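Local coordinates for carbon dioxide concentrating mechanism protein CcmK (Synechococcus elongatus, PDB 4OX6) that probably forms part of the protein shell of the carboxysome, a bacterial microcompartment, as a hexamer-forming subunit of the BMC-domain family, at residues S16-G21 and V59-V65; G21-K26 and T86-I92. One frame throughout, in Å; residues are numbered along the deposited sequence.

Interaction 1 (S16-G21 and V59-V65); sequences SQQAIG and VNIRGDV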
loop_
_atom_site.group_PDB
_atom_site.type_symbol
_atom_site.label_atom_id
_atom_site.label_comp_id
_atom_site.label_asym_id
_atom_site.label_seq_id
_atom_site.Cartn_x
_atom_site.Cartn_y
_atom_site.Cartn_z
ATOM N N SER A 16 -22.128 -2.853 22.717
ATOM C CA SER A 16 -23.053 -1.928 22.062
ATOM C C SER A 16 -24.409 -2.539 21.871
ATOM O O SER A 16 -24.533 -3.771 21.766
ATOM C CB SER A 16 -22.522 -1.479 20.700
ATOM O OG SER A 16 -23.549 -0.784 19.980
ATOM N N GLN A 17 -25.417 -1.665 21.807
ATOM C CA GLN A 17 -26.770 -2.033 21.457
ATOM C C GLN A 17 -26.867 -2.439 19.985
ATOM O O GLN A 17 -27.738 -3.271 19.637
ATOM C CB GLN A 17 -27.702 -0.832 21.707
ATOM C CG GLN A 17 -27.877 -0.441 23.153
ATOM C CD GLN A 17 -29.045 -1.176 23.775
ATOM O OE1 GLN A 17 -30.071 -0.581 24.105
ATOM N NE2 GLN A 17 -28.900 -2.483 23.926
ATOM N N GLN A 18 -25.996 -1.848 19.133
ATOM C CA GLN A 18 -26.044 -2.097 17.675
ATOM C C GLN A 18 -25.024 -3.069 17.122
ATOM O O GLN A 18 -23.783 -2.974 17.304
ATOM C CB GLN A 18 -26.054 -0.789 16.885
ATOM C CG GLN A 18 -27.259 0.054 17.244
ATOM C CD GLN A 18 -27.932 0.615 16.010
ATOM O OE1 GLN A 18 -27.256 1.099 15.103
ATOM N NE2 GLN A 18 -29.266 0.474 15.926
ATOM N N ALA A 19 -25.566 -4.015 16.378
ATOM C CA ALA A 19 -24.744 -4.946 15.614
ATOM C C ALA A 19 -23.851 -4.262 14.628
ATOM O O ALA A 19 -24.138 -3.136 14.185
ATOM C CB ALA A 19 -25.625 -5.920 14.848
ATOM N N ILE A 20 -22.775 -4.971 14.275
ATOM C CA ILE A 20 -21.941 -4.600 13.125
ATOM C C ILE A 20 -22.026 -5.653 12.076
ATOM O O ILE A 20 -21.903 -6.862 12.335
ATOM C CB ILE A 20 -20.472 -4.288 13.540
ATOM C CG1 ILE A 20 -19.485 -4.185 12.312
ATOM C CG2 ILE A 20 -19.964 -5.289 14.399
ATOM C CD1 ILE A 20 -19.543 -2.837 11.652
ATOM N N GLY A 21 -22.190 -5.215 10.827
ATOM C CA GLY A 21 -21.985 -6.090 9.686
ATOM C C GLY A 21 -20.838 -5.508 8.867
ATOM O O GLY A 21 -20.764 -4.286 8.674
ATOM N N VAL A 59 -16.970 -2.660 3.666
ATOM C CA VAL A 59 -17.958 -1.663 4.119
ATOM C C VAL A 59 -18.519 -2.140 5.456
ATOM O O VAL A 59 -18.784 -3.329 5.635
ATOM C CB VAL A 59 -19.093 -1.448 3.091
ATOM C CG1 VAL A 59 -19.893 -2.693 2.750
ATOM C CG2 VAL A 59 -20.029 -0.311 3.544
ATOM N N ASN A 60 -18.716 -1.209 6.365
ATOM C CA ASN A 60 -19.175 -1.477 7.735
ATOM C C ASN A 60 -20.497 -0.792 7.962
ATOM O O ASN A 60 -20.672 0.420 7.673
ATOM C CB ASN A 60 -18.133 -0.934 8.694
ATOM C CG ASN A 60 -16.785 -1.591 8.466
ATOM O OD1 ASN A 60 -16.688 -2.818 8.492
ATOM N ND2 ASN A 60 -15.763 -0.786 8.221
ATOM N N ILE A 61 -21.487 -1.568 8.391
ATOM C CA ILE A 61 -22.826 -1.084 8.685
ATOM C C ILE A 61 -23.185 -1.371 10.142
ATOM O O ILE A 61 -22.706 -2.350 10.768
ATOM C CB ILE A 61 -23.856 -1.674 7.723
ATOM C CG1 ILE A 61 -24.047 -3.186 7.899
ATOM C CG2 ILE A 61 -23.535 -1.318 6.280
ATOM C CD1 ILE A 61 -25.289 -3.716 7.172
ATOM N N ARG A 62 -24.106 -0.574 10.662
ATOM C CA ARG A 62 -24.597 -0.748 12.025
ATOM C C ARG A 62 -26.112 -0.725 12.048
ATOM O O ARG A 62 -26.734 0.035 11.315
ATOM C CB ARG A 62 -24.107 0.345 12.964
ATOM C CG ARG A 62 -22.609 0.543 13.037
ATOM C CD ARG A 62 -21.813 -0.669 13.588
ATOM N NE ARG A 62 -22.104 -1.018 14.964
ATOM C CZ ARG A 62 -21.591 -0.419 16.024
ATOM N NH1 ARG A 62 -20.663 0.484 15.919
ATOM N NH2 ARG A 62 -21.939 -0.829 17.236
ATOM N N GLY A 63 -26.707 -1.530 12.919
ATOM C CA GLY A 63 -28.146 -1.510 13.120
ATOM C C GLY A 63 -28.533 -2.634 14.050
ATOM O O GLY A 63 -27.635 -3.351 14.549
ATOM N N ASP A 64 -29.815 -2.780 14.329
ATOM C CA ASP A 64 -30.253 -3.949 15.067
ATOM C C ASP A 64 -29.875 -5.199 14.296
ATOM O O ASP A 64 -29.870 -5.201 13.056
ATOM C CB ASP A 64 -31.749 -3.941 15.287
ATOM C CG ASP A 64 -32.181 -2.888 16.247
ATOM O OD1 ASP A 64 -31.324 -2.266 16.917
ATOM O OD2 ASP A 64 -33.436 -2.721 16.307
ATOM N N VAL A 65 -29.572 -6.320 14.981
ATOM C CA VAL A 65 -29.040 -7.462 14.263
ATOM C C VAL A 65 -29.997 -7.966 13.158
ATOM O O VAL A 65 -29.522 -8.400 12.089
ATOM C CB VAL A 65 -28.570 -8.613 15.184
ATOM C CG1 VAL A 65 -29.672 -9.313 15.800
ATOM C CG2 VAL A 65 -27.652 -9.575 14.402
HETATM O O HOH W 1 -28.130 -5.784 17.938
HETATM O O HOH W 2 -28.177 2.554 12.566
#
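R62 reaches from its strand to the carbonyls of Q18 and A19, where strands 19-26 and 56-63 run antiparallel at the centre of the BMC-domain sheet. Its NH2 donates almost straight to Q18 O (2.8 Å, 173°), and its NE donates to A19 O at 3.0 Å from above the carbonyl plane; both oxygens lie at the guanidinium edge. Bends at chi2 and chi3 (-63° and -64°) fold the chain back over the neighbouring strand, and CD1 of I20 rests 3.7 Å from R62 CD. A19 O accepts a second bond, from G63 N, and the two donors approach from opposite faces of that plane. G21 and I61 exchange a reciprocal pair of backbone bonds. On the other face of the sheet, CB of A19 packs against V65 at the start of helix 65-81. The amide of Q18 lies over G63, its OE1 3.4 Å from G63 CA, and one water links OE1 to R62 O. E101 forms a salt bridge with R62 NH1, which also donates to I106 O. The loop leading into the strand is shaped by an ST turn, in which Q18 N donates to S16 OG at 2.8 Å.

Interaction 2 (G21-K26 and T86-I92); sequences GSLETK and TLETWVI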
loop_
_atom_site.group_PDB
_atom_site.type_symbol
_atom_site.label_atom_id
_atom_site.label_comp_id
_atom_site.label_asym_id
_atom_site.label_seq_id
_atom_site.Cartn_x
_atom_site.Cartn_y
_atom_site.Cartn_z
ATOM N N GLY A 21 -22.190 -5.215 10.827
ATOM C CA GLY A 21 -21.985 -6.090 9.686
ATOM C C GLY A 21 -20.838 -5.508 8.867
ATOM O O GLY A 21 -20.764 -4.286 8.674
ATOM N N SER A 22 -19.965 -6.405 8.402
ATOM C CA SER A 22 -18.851 -5.977 7.536
ATOM C C SER A 22 -18.781 -6.944 6.397
ATOM O O SER A 22 -18.823 -8.121 6.548
ATOM C CB SER A 22 -17.562 -5.990 8.331
ATOM O OG SER A 22 -16.454 -5.442 7.589
ATOM N N LEU A 23 -18.664 -6.361 5.200
ATOM C CA LEU A 23 -18.593 -7.086 3.950
ATOM C C LEU A 23 -17.443 -6.604 3.108
ATOM O O LEU A 23 -17.285 -5.399 2.971
ATOM C CB LEU A 23 -19.955 -6.937 3.217
ATOM C CG LEU A 23 -20.103 -7.620 1.853
ATOM C CD1 LEU A 23 -21.609 -7.850 1.542
ATOM C CD2 LEU A 23 -19.563 -6.812 0.689
ATOM N N GLU A 24 -16.673 -7.529 2.543
ATOM C CA GLU A 24 -15.456 -7.174 1.794
ATOM C C GLU A 24 -15.494 -7.784 0.399
ATOM O O GLU A 24 -15.851 -8.956 0.221
ATOM C CB GLU A 24 -14.215 -7.678 2.569
ATOM C CG GLU A 24 -12.866 -7.321 1.961
ATOM C CD GLU A 24 -11.751 -7.607 2.913
ATOM O OE1 GLU A 24 -11.868 -7.230 4.100
ATOM O OE2 GLU A 24 -10.726 -8.162 2.453
ATOM N N THR A 25 -15.180 -6.949 -0.584
ATOM C CA THR A 25 -15.078 -7.308 -2.021
ATOM C C THR A 25 -13.694 -7.084 -2.556
ATOM O O THR A 25 -12.906 -6.302 -1.990
ATOM C CB THR A 25 -16.039 -6.470 -2.896
ATOM O OG1 THR A 25 -15.725 -5.095 -2.768
ATOM C CG2 THR A 25 -17.481 -6.656 -2.467
ATOM N N LYS A 26 -13.392 -7.746 -3.668
ATOM C CA LYS A 26 -12.310 -7.315 -4.526
ATOM C C LYS A 26 -12.917 -6.427 -5.594
ATOM O O LYS A 26 -13.839 -6.819 -6.339
ATOM C CB LYS A 26 -11.552 -8.498 -5.135
ATOM C CG LYS A 26 -10.280 -8.092 -5.886
ATOM C CD LYS A 26 -9.424 -9.253 -6.290
ATOM C CE LYS A 26 -8.552 -9.726 -5.136
ATOM N NZ LYS A 26 -7.294 -8.926 -5.115
ATOM N N THR A 86 -16.025 -9.483 -7.013
ATOM C CA THR A 86 -15.826 -10.710 -6.227
ATOM C C THR A 86 -16.161 -10.449 -4.767
ATOM O O THR A 86 -15.599 -9.522 -4.182
ATOM C CB THR A 86 -14.366 -11.217 -6.323
ATOM O OG1 THR A 86 -14.097 -11.522 -7.702
ATOM C CG2 THR A 86 -14.178 -12.478 -5.486
ATOM N N LEU A 87 -17.079 -11.234 -4.194
ATOM C CA LEU A 87 -17.275 -11.229 -2.735
ATOM C C LEU A 87 -16.175 -12.049 -2.064
ATOM O O LEU A 87 -15.937 -13.187 -2.444
ATOM C CB LEU A 87 -18.628 -11.793 -2.401
ATOM C CG LEU A 87 -19.002 -11.926 -0.938
ATOM C CD1 LEU A 87 -19.084 -10.586 -0.252
ATOM C CD2 LEU A 87 -20.306 -12.725 -0.788
ATOM N N GLU A 88 -15.506 -11.479 -1.071
ATOM C CA GLU A 88 -14.427 -12.163 -0.377
ATOM C C GLU A 88 -14.779 -12.726 0.970
ATOM O O GLU A 88 -14.431 -13.883 1.248
ATOM C CB GLU A 88 -13.196 -11.270 -0.226
ATOM C CG GLU A 88 -12.608 -10.784 -1.585
ATOM C CD GLU A 88 -11.782 -11.804 -2.279
ATOM O OE1 GLU A 88 -11.770 -12.979 -1.936
ATOM O OE2 GLU A 88 -11.075 -11.420 -3.271
ATOM N N THR A 89 -15.423 -11.950 1.825
ATOM C CA THR A 89 -15.659 -12.369 3.213
ATOM C C THR A 89 -16.678 -11.422 3.835
ATOM O O THR A 89 -16.812 -10.284 3.386
ATOM C CB THR A 89 -14.320 -12.378 3.997
ATOM O OG1 THR A 89 -14.531 -12.629 5.388
ATOM C CG2 THR A 89 -13.542 -11.060 3.907
ATOM N N TRP A 90 -17.420 -11.890 4.839
ATOM C CA TRP A 90 -18.384 -11.045 5.547
ATOM C C TRP A 90 -18.562 -11.569 6.965
ATOM O O TRP A 90 -18.259 -12.742 7.258
ATOM C CB TRP A 90 -19.739 -10.928 4.811
ATOM C CG TRP A 90 -20.439 -12.255 4.634
ATOM C CD1 TRP A 90 -20.292 -13.132 3.590
ATOM C CD2 TRP A 90 -21.341 -12.809 5.502
ATOM N NE1 TRP A 90 -21.079 -14.227 3.800
ATOM C CE2 TRP A 90 -21.753 -14.054 4.962
ATOM C CE3 TRP A 90 -21.860 -12.387 6.696
ATOM C CZ2 TRP A 90 -22.708 -14.884 5.621
ATOM C CZ3 TRP A 90 -22.795 -13.212 7.383
ATOM C CH2 TRP A 90 -23.214 -14.455 6.812
ATOM N N VAL A 91 -19.067 -10.711 7.843
ATOM C CA VAL A 91 -19.394 -11.141 9.199
ATOM C C VAL A 91 -20.514 -10.280 9.732
ATOM O O VAL A 91 -20.688 -9.122 9.354
ATOM C CB VAL A 91 -18.152 -11.039 10.134
ATOM C CG1 VAL A 91 -17.875 -9.676 10.552
ATOM C CG2 VAL A 91 -18.245 -11.965 11.372
ATOM N N ILE A 92 -21.258 -10.855 10.665
ATOM C CA ILE A 92 -22.198 -10.118 11.489
ATOM C C ILE A 92 -21.895 -10.392 12.970
ATOM O O ILE A 92 -21.859 -11.590 13.372
ATOM C CB ILE A 92 -23.672 -10.527 11.204
ATOM C CG1 ILE A 92 -24.032 -10.093 9.800
ATOM C CG2 ILE A 92 -24.610 -9.813 12.152
ATOM C CD1 ILE A 92 -25.313 -10.703 9.314
#
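T86 opens the pairing of strand 86-93, outermost in the sheet of this chain, with strand 19-26: its carbonyl oxygen accepts from K26 N in an antiparallel hydrogen-bonded pair. L87 then turns toward the helix-covered face, where its CD1 meets L23 CG at 3.8 Å, the two side chains crossing at about a right angle. At E88 the register slips by one residue in a classic beta bulge: E24 O takes a bond of 2.9 Å from E88 N and a weak one of 3.4 Å from T89 N. The E88 side chain bends at chi2 (-79°) and lies along the backbone of T25 and K26; its OE2 touches the aliphatic part of K26, 3.5 Å from CB, while K26 NZ bonds instead to S54 O. T89 places CG2 against E24 CB (3.7 Å). W90 CB lies 3.4 Å from S22 O; its side chain leads away to I76 of helix 65-81 and P83 of a second subunit, and its backbone also bonds to that subunit. V91 and S22 form two backbone bonds, and the non-hydrogen-bonded pair G21-I92 follows. The strands are thus joined by main-chain bonds and apolar packing, while the E24 carboxylate is shared between R56 of its own chain (salt bridge, OE2) and F28 N of the second subunit (OE1), and T89 OG1 is used by P83 O of that subunit.

Interactions 1 and 2 lie about 14 Å apart, centre to centre, and meet at G21, which belongs to both. Strand 19-26 is flanked by strand 56-63 in interaction 1 and by strand 86-93 in interaction 2, giving the order 45-53, 56-63, 19-26, 86-93 across the sheet. The two contacts also touch directly. N60 OD1 and S22 OG stand 2.8 Å apart in a probable hydrogen bond. V59 N probably donates to L23 O, also at 2.8 Å. CG2 of V65 packs on CG2 of I92 at 3.8 Å. Both reach the same neighbouring copy, since F28 of the second subunit packs on N60 and P29 of that subunit packs on S22.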